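Local coordinates for conjugal transfer protein-like C-terminal domain-containing protein (Enterococcus faecalis, PDB 4EC6) that probably serves conjugative plasmid transfer, this chain being its C-terminal NTF2-like domain, which resembles VirB8 proteins of type IV secretion systems, at residues F64-F69 against K135-E139; Y68-E72 against W95-T101. All blocks are in the same frame, centred on the assembly; numbering follows the deposited sequence.

Interaction 1 (F64-F69 against K135-E139); sequences FLTYYF and KITFE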
loop_
_atom_site.group_PDB
_atom_site.type_symbol
_atom_site.label_atom_id
_atom_site.label_comp_id
_atom_site.label_asym_id
_atom_site.label_seq_id
_atom_site.Cartn_x
_atom_site.Cartn_y
_atom_site.Cartn_z
ATOM N N PHE A 64 6.410 2.185 -12.345
ATOM C CA PHE A 64 6.011 2.661 -13.660
ATOM C C PHE A 64 5.012 3.814 -13.576
ATOM O O PHE A 64 5.183 4.781 -14.307
ATOM C CB PHE A 64 5.448 1.521 -14.521
ATOM C CG PHE A 64 4.766 1.976 -15.806
ATOM C CD1 PHE A 64 5.505 2.459 -16.876
ATOM C CD2 PHE A 64 3.381 1.871 -15.949
ATOM C CE1 PHE A 64 4.887 2.839 -18.053
ATOM C CE2 PHE A 64 2.762 2.271 -17.106
ATOM C CZ PHE A 64 3.519 2.753 -18.168
ATOM N N LEU A 65 3.977 3.722 -12.739
ATOM C CA LEU A 65 2.979 4.815 -12.699
ATOM C C LEU A 65 3.553 6.195 -12.297
ATOM O O LEU A 65 3.137 7.242 -12.781
ATOM C CB LEU A 65 1.790 4.444 -11.817
ATOM C CG LEU A 65 0.852 3.430 -12.452
ATOM C CD1 LEU A 65 -0.151 2.847 -11.471
ATOM C CD2 LEU A 65 0.111 4.108 -13.568
ATOM N N THR A 66 4.522 6.172 -11.393
ATOM C CA THR A 66 5.255 7.327 -11.019
ATOM C C THR A 66 5.895 8.011 -12.245
ATOM O O THR A 66 5.820 9.215 -12.379
ATOM C CB THR A 66 6.290 6.864 -10.010
ATOM O OG1 THR A 66 5.601 6.549 -8.780
ATOM C CG2 THR A 66 7.288 7.920 -9.751
ATOM N N TYR A 67 6.507 7.269 -13.155
ATOM C CA TYR A 67 7.101 7.882 -14.322
ATOM C C TYR A 67 6.055 8.199 -15.421
ATOM O O TYR A 67 6.076 9.228 -16.067
ATOM C CB TYR A 67 8.266 7.016 -14.813
ATOM C CG TYR A 67 9.396 7.087 -13.858
ATOM C CD1 TYR A 67 10.161 8.287 -13.724
ATOM C CD2 TYR A 67 9.693 6.025 -13.013
ATOM C CE1 TYR A 67 11.200 8.405 -12.804
ATOM C CE2 TYR A 67 10.735 6.134 -12.071
ATOM C CZ TYR A 67 11.468 7.326 -11.988
ATOM O OH TYR A 67 12.482 7.429 -11.106
ATOM N N TYR A 68 5.103 7.328 -15.592
ATOM C CA TYR A 68 4.063 7.532 -16.535
ATOM C C TYR A 68 3.258 8.752 -16.182
ATOM O O TYR A 68 2.859 9.473 -17.063
ATOM C CB TYR A 68 3.163 6.303 -16.550
ATOM C CG TYR A 68 2.125 6.344 -17.627
ATOM C CD1 TYR A 68 2.498 6.272 -18.996
ATOM C CD2 TYR A 68 0.773 6.421 -17.297
ATOM C CE1 TYR A 68 1.536 6.317 -19.989
ATOM C CE2 TYR A 68 -0.195 6.474 -18.283
ATOM C CZ TYR A 68 0.192 6.426 -19.598
ATOM O OH TYR A 68 -0.778 6.443 -20.506
ATOM N N PHE A 69 3.035 9.006 -14.893
ATOM C CA PHE A 69 2.263 10.199 -14.516
ATOM C C PHE A 69 3.138 11.436 -14.240
ATOM O O PHE A 69 2.641 12.453 -13.768
ATOM C CB PHE A 69 1.287 9.926 -13.355
ATOM C CG PHE A 69 -0.016 9.338 -13.805
ATOM C CD1 PHE A 69 -1.114 10.165 -14.100
ATOM C CD2 PHE A 69 -0.152 7.973 -13.954
ATOM C CE1 PHE A 69 -2.314 9.622 -14.530
ATOM C CE2 PHE A 69 -1.337 7.432 -14.407
ATOM C CZ PHE A 69 -2.407 8.248 -14.702
ATOM N N LYS A 135 -9.619 4.460 -13.003
ATOM C CA LYS A 135 -8.943 3.187 -13.136
ATOM C C LYS A 135 -7.958 3.201 -14.326
ATOM O O LYS A 135 -8.210 3.820 -15.357
ATOM C CB LYS A 135 -9.945 2.065 -13.279
ATOM C CG LYS A 135 -9.318 0.803 -13.786
ATOM C CD LYS A 135 -10.044 -0.375 -13.200
ATOM C CE LYS A 135 -11.235 -0.776 -14.031
ATOM N NZ LYS A 135 -12.027 -1.735 -13.187
ATOM N N ILE A 136 -6.814 2.568 -14.122
ATOM C CA ILE A 136 -5.818 2.409 -15.145
ATOM C C ILE A 136 -5.483 0.918 -15.294
ATOM O O ILE A 136 -5.288 0.223 -14.307
ATOM C CB ILE A 136 -4.570 3.253 -14.846
ATOM C CG1 ILE A 136 -3.760 3.373 -16.113
ATOM C CG2 ILE A 136 -3.751 2.693 -13.682
ATOM C CD1 ILE A 136 -2.668 4.394 -16.014
ATOM N N THR A 137 -5.461 0.472 -16.554
ATOM C CA THR A 137 -5.219 -0.897 -16.963
ATOM C C THR A 137 -4.037 -0.900 -17.974
ATOM O O THR A 137 -3.910 -0.029 -18.824
ATOM C CB THR A 137 -6.489 -1.423 -17.637
ATOM O OG1 THR A 137 -7.588 -1.048 -16.826
ATOM C CG2 THR A 137 -6.516 -2.938 -17.760
ATOM N N PHE A 138 -3.146 -1.862 -17.837
ATOM C CA PHE A 138 -2.086 -2.079 -18.791
ATOM C C PHE A 138 -1.534 -3.499 -18.612
ATOM O O PHE A 138 -1.727 -4.125 -17.577
ATOM C CB PHE A 138 -1.006 -1.024 -18.665
ATOM C CG PHE A 138 -0.350 -0.944 -17.316
ATOM C CD1 PHE A 138 0.822 -1.668 -17.048
ATOM C CD2 PHE A 138 -0.837 -0.079 -16.324
ATOM C CE1 PHE A 138 1.456 -1.567 -15.820
ATOM C CE2 PHE A 138 -0.181 0.024 -15.085
ATOM C CZ PHE A 138 0.956 -0.715 -14.826
ATOM N N GLU A 139 -0.871 -4.030 -19.617
ATOM C CA GLU A 139 -0.266 -5.366 -19.449
ATOM C C GLU A 139 1.224 -5.347 -19.139
ATOM O O GLU A 139 1.901 -4.378 -19.391
ATOM C CB GLU A 139 -0.606 -6.249 -20.624
ATOM C CG GLU A 139 -2.089 -6.246 -20.790
ATOM C CD GLU A 139 -2.533 -6.973 -22.030
ATOM O OE1 GLU A 139 -1.733 -7.807 -22.564
ATOM O OE2 GLU A 139 -3.689 -6.688 -22.466
#

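Interaction 2 (Y68-E72 against W95-T101); sequences YFSQE and WKALGKT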
loop_
_atom_site.group_PDB
_atom_site.type_symbol
_atom_site.label_atom_id
_atom_site.label_comp_id
_atom_site.label_asym_id
_atom_site.label_seq_id
_atom_site.Cartn_x
_atom_site.Cartn_y
_atom_site.Cartn_z
ATOM N N TYR A 68 5.103 7.328 -15.592
ATOM C CA TYR A 68 4.063 7.532 -16.535
ATOM C C TYR A 68 3.258 8.752 -16.182
ATOM O O TYR A 68 2.859 9.473 -17.063
ATOM C CB TYR A 68 3.163 6.303 -16.550
ATOM C CG TYR A 68 2.125 6.344 -17.627
ATOM C CD1 TYR A 68 2.498 6.272 -18.996
ATOM C CD2 TYR A 68 0.773 6.421 -17.297
ATOM C CE1 TYR A 68 1.536 6.317 -19.989
ATOM C CE2 TYR A 68 -0.195 6.474 -18.283
ATOM C CZ TYR A 68 0.192 6.426 -19.598
ATOM O OH TYR A 68 -0.778 6.443 -20.506
ATOM N N PHE A 69 3.035 9.006 -14.893
ATOM C CA PHE A 69 2.263 10.199 -14.516
ATOM C C PHE A 69 3.138 11.436 -14.240
ATOM O O PHE A 69 2.641 12.453 -13.768
ATOM C CB PHE A 69 1.287 9.926 -13.355
ATOM C CG PHE A 69 -0.016 9.338 -13.805
ATOM C CD1 PHE A 69 -1.114 10.165 -14.100
ATOM C CD2 PHE A 69 -0.152 7.973 -13.954
ATOM C CE1 PHE A 69 -2.314 9.622 -14.530
ATOM C CE2 PHE A 69 -1.337 7.432 -14.407
ATOM C CZ PHE A 69 -2.407 8.248 -14.702
ATOM N N SER A 70 4.426 11.349 -14.554
ATOM C CA SER A 70 5.306 12.466 -14.400
ATOM C C SER A 70 4.782 13.637 -15.237
ATOM O O SER A 70 4.178 13.479 -16.325
ATOM C CB SER A 70 6.686 12.094 -14.882
ATOM O OG SER A 70 7.385 13.272 -15.292
ATOM N N GLN A 71 5.012 14.831 -14.734
ATOM C CA GLN A 71 4.564 15.976 -15.488
ATOM C C GLN A 71 5.584 16.686 -16.361
ATOM O O GLN A 71 5.204 17.632 -17.027
ATOM C CB GLN A 71 3.818 16.921 -14.588
ATOM C CG GLN A 71 2.456 16.355 -14.351
ATOM C CD GLN A 71 1.613 17.329 -13.617
ATOM O OE1 GLN A 71 1.328 17.132 -12.435
ATOM N NE2 GLN A 71 1.220 18.407 -14.291
ATOM N N GLU A 72 6.819 16.171 -16.418
ATOM C CA GLU A 72 7.848 16.548 -17.392
ATOM C C GLU A 72 7.347 16.981 -18.786
ATOM O O GLU A 72 6.800 16.203 -19.578
ATOM C CB GLU A 72 8.889 15.451 -17.509
ATOM C CG GLU A 72 9.988 15.746 -18.498
ATOM C CD GLU A 72 10.681 17.083 -18.249
ATOM O OE1 GLU A 72 11.402 17.206 -17.246
ATOM O OE2 GLU A 72 10.526 18.019 -19.065
ATOM N N TRP A 95 4.075 9.344 -26.674
ATOM C CA TRP A 95 3.559 9.513 -25.324
ATOM C C TRP A 95 4.031 10.839 -24.837
ATOM O O TRP A 95 5.200 11.115 -24.933
ATOM C CB TRP A 95 4.069 8.415 -24.403
ATOM C CG TRP A 95 3.539 7.028 -24.719
ATOM C CD1 TRP A 95 2.880 6.599 -25.869
ATOM C CD2 TRP A 95 3.652 5.831 -23.902
ATOM N NE1 TRP A 95 2.570 5.293 -25.780
ATOM C CE2 TRP A 95 3.007 4.773 -24.640
ATOM C CE3 TRP A 95 4.211 5.541 -22.663
ATOM C CZ2 TRP A 95 2.935 3.485 -24.160
ATOM C CZ3 TRP A 95 4.124 4.231 -22.185
ATOM C CH2 TRP A 95 3.509 3.234 -22.923
ATOM N N LYS A 96 3.133 11.659 -24.310
ATOM C CA LYS A 96 3.516 12.904 -23.649
ATOM C C LYS A 96 3.002 12.927 -22.216
ATOM O O LYS A 96 2.111 12.147 -21.844
ATOM C CB LYS A 96 2.935 14.108 -24.397
ATOM C CG LYS A 96 3.486 14.328 -25.790
ATOM C CD LYS A 96 2.464 15.070 -26.645
ATOM C CE LYS A 96 2.640 14.715 -28.131
ATOM N NZ LYS A 96 1.448 15.015 -28.995
ATOM N N ALA A 97 3.541 13.852 -21.419
ATOM C CA ALA A 97 3.034 14.094 -20.075
ATOM C C ALA A 97 1.548 14.307 -20.235
ATOM O O ALA A 97 1.120 14.927 -21.194
ATOM C CB ALA A 97 3.696 15.309 -19.458
ATOM N N LEU A 98 0.747 13.744 -19.339
ATOM C CA LEU A 98 -0.696 13.776 -19.500
ATOM C C LEU A 98 -1.330 14.980 -18.816
ATOM O O LEU A 98 -2.528 15.147 -18.928
ATOM C CB LEU A 98 -1.315 12.487 -18.947
ATOM C CG LEU A 98 -0.890 11.140 -19.512
ATOM C CD1 LEU A 98 -1.533 10.026 -18.715
ATOM C CD2 LEU A 98 -1.353 11.038 -20.950
ATOM N N GLY A 99 -0.546 15.801 -18.115
ATOM C CA GLY A 99 -1.074 16.968 -17.394
ATOM C C GLY A 99 -1.975 16.665 -16.185
ATOM O O GLY A 99 -2.830 17.475 -15.818
ATOM N N LYS A 100 -1.782 15.489 -15.580
ATOM C CA LYS A 100 -2.599 14.975 -14.490
ATOM C C LYS A 100 -1.698 14.658 -13.325
ATOM O O LYS A 100 -0.624 14.182 -13.515
ATOM C CB LYS A 100 -3.333 13.747 -14.963
ATOM C CG LYS A 100 -4.227 14.098 -16.142
ATOM C CD LYS A 100 -4.781 12.898 -16.870
ATOM C CE LYS A 100 -6.281 12.789 -16.697
ATOM N NZ LYS A 100 -6.849 12.145 -17.908
ATOM N N THR A 101 -2.139 14.983 -12.124
ATOM C CA THR A 101 -1.369 14.815 -10.916
ATOM C C THR A 101 -1.868 13.611 -10.112
ATOM O O THR A 101 -3.057 13.424 -9.851
ATOM C CB THR A 101 -1.518 16.056 -10.054
ATOM O OG1 THR A 101 -1.137 17.200 -10.835
ATOM C CG2 THR A 101 -0.674 15.939 -8.780
HETATM O O HOH W 1 2.164 12.073 -17.386
HETATM O O HOH W 2 0.380 13.571 -15.922
HETATM O O HOH W 3 5.848 15.306 -22.200
#

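Interaction 1 (F64-F69 against K135-E139)
Helix-on-sheet packing is illustrated here by the last turn of helix 54-68, where Phe64 and Leu65 rest on Phe138 and Ile136 of strand 131-142. The short segment axes approach to 12.2 Å and run at 110° to one another, so side chains alone bridge the gap. Phe64 turns its ring edge toward a face of Phe138, an edge-to-face pair with centroids 5.1 Å apart and planes at 59°; its CD2 comes to 3.7 Å from Phe138 CZ. Having CG anti to the backbone N (chi1 169°) carries the Phe64 ring forward to the strand, and Tyr68 CB covers part of one face of that ring. Ile136 supplies the second point of contact. Its extended CG1 branch brings CD1 among three side chains: Leu65 CD2 lies 3.7 Å from Ile136 CD1, Phe69 CE2 meets the same methyl edge-on at 3.7 Å, and Tyr68 CE2 approaches it obliquely at 3.9 Å. All six residues are buried and the contact is wholly apolar; Val149 and Pro153 of strand 147-157 also touch Phe64. A helix laid across an antiparallel sheet in this way is the arrangement expected of the NTF2-like fold.

Interaction 2 (Y68-E72 against W95-T101)
Tyr68 and Trp95 make up the apolar centre of a contact between the chain leaving helix 54-68 and the loop leading into strand 101-112. The tyrosine presents its ring edge to a face of the indole in an offset edge-to-face pair, planes at 82° and ring centroids 5.7 Å apart, with Tyr68 CE1 3.9 Å from Trp95 CE3. Farther round the tyrosine, Leu98 reaches in with a single methyl, its CD1 3.8 Å from Tyr68 CE2, and also brushes the ring of Phe69. Outward from there the backbones take over. Ala97 points its CB at the carbonyls of Ser70, Gln71 and Glu72, lying closest to Glu72 O at 3.2 Å, while an ST turn, Glu72 N donating to Ser70 OG, shapes the chain around it. Three waters span the remaining gap between the backbones. One accepts from Leu98 N at 2.9 Å and faces the carbonyls of Tyr68 and Ser70, although it has more acceptors near than protons to give. A second accepts from Lys100 N and makes at most a weak, long bond to Phe69 O; a third accepts from Ala97 N at 2.8 Å and donates to Glu72 O. At the polar edge Gln71, extended beyond CG, runs alongside Gly99 and Lys100 until its OE1 accepts a hydrogen bond from the Thr101 hydroxyl, OG1 to OE1 2.9 Å. The donor stands 32° out of the carbonyl plane, at a C=O...donor angle of 135°. Helix 75-82 flanks the contact: Tyr78 OH hydrogen-bonds Tyr68 O, and Gln79 NE2 does the same to Trp95 O. Pro153 of strand 147-157 touches both Tyr68 and Trp95, and Thr101, which starts strand 101-112, is backbone-bonded to Ser126 of strand 117-126.

In the fold
Both interactions draw on one piece of chain, the end of helix 54-68 and the loop that follows it, and they share Tyr68 and Phe69. Their centres are 10 Å apart: the centre of interaction 1 is about 1 Å from that of the chain, the centre of interaction 2 about 11 Å. Burial falls away accordingly, from a wholly apolar contact with the sheet to a partly exposed one in which water and backbone polar groups join in. Tyr68 is the pivot: its ring lies between Ile136 on one side of its plane and Leu98 on the other. Together the two contacts tie the helix end to the middle of the sheet and to the loop entering strand 101-112.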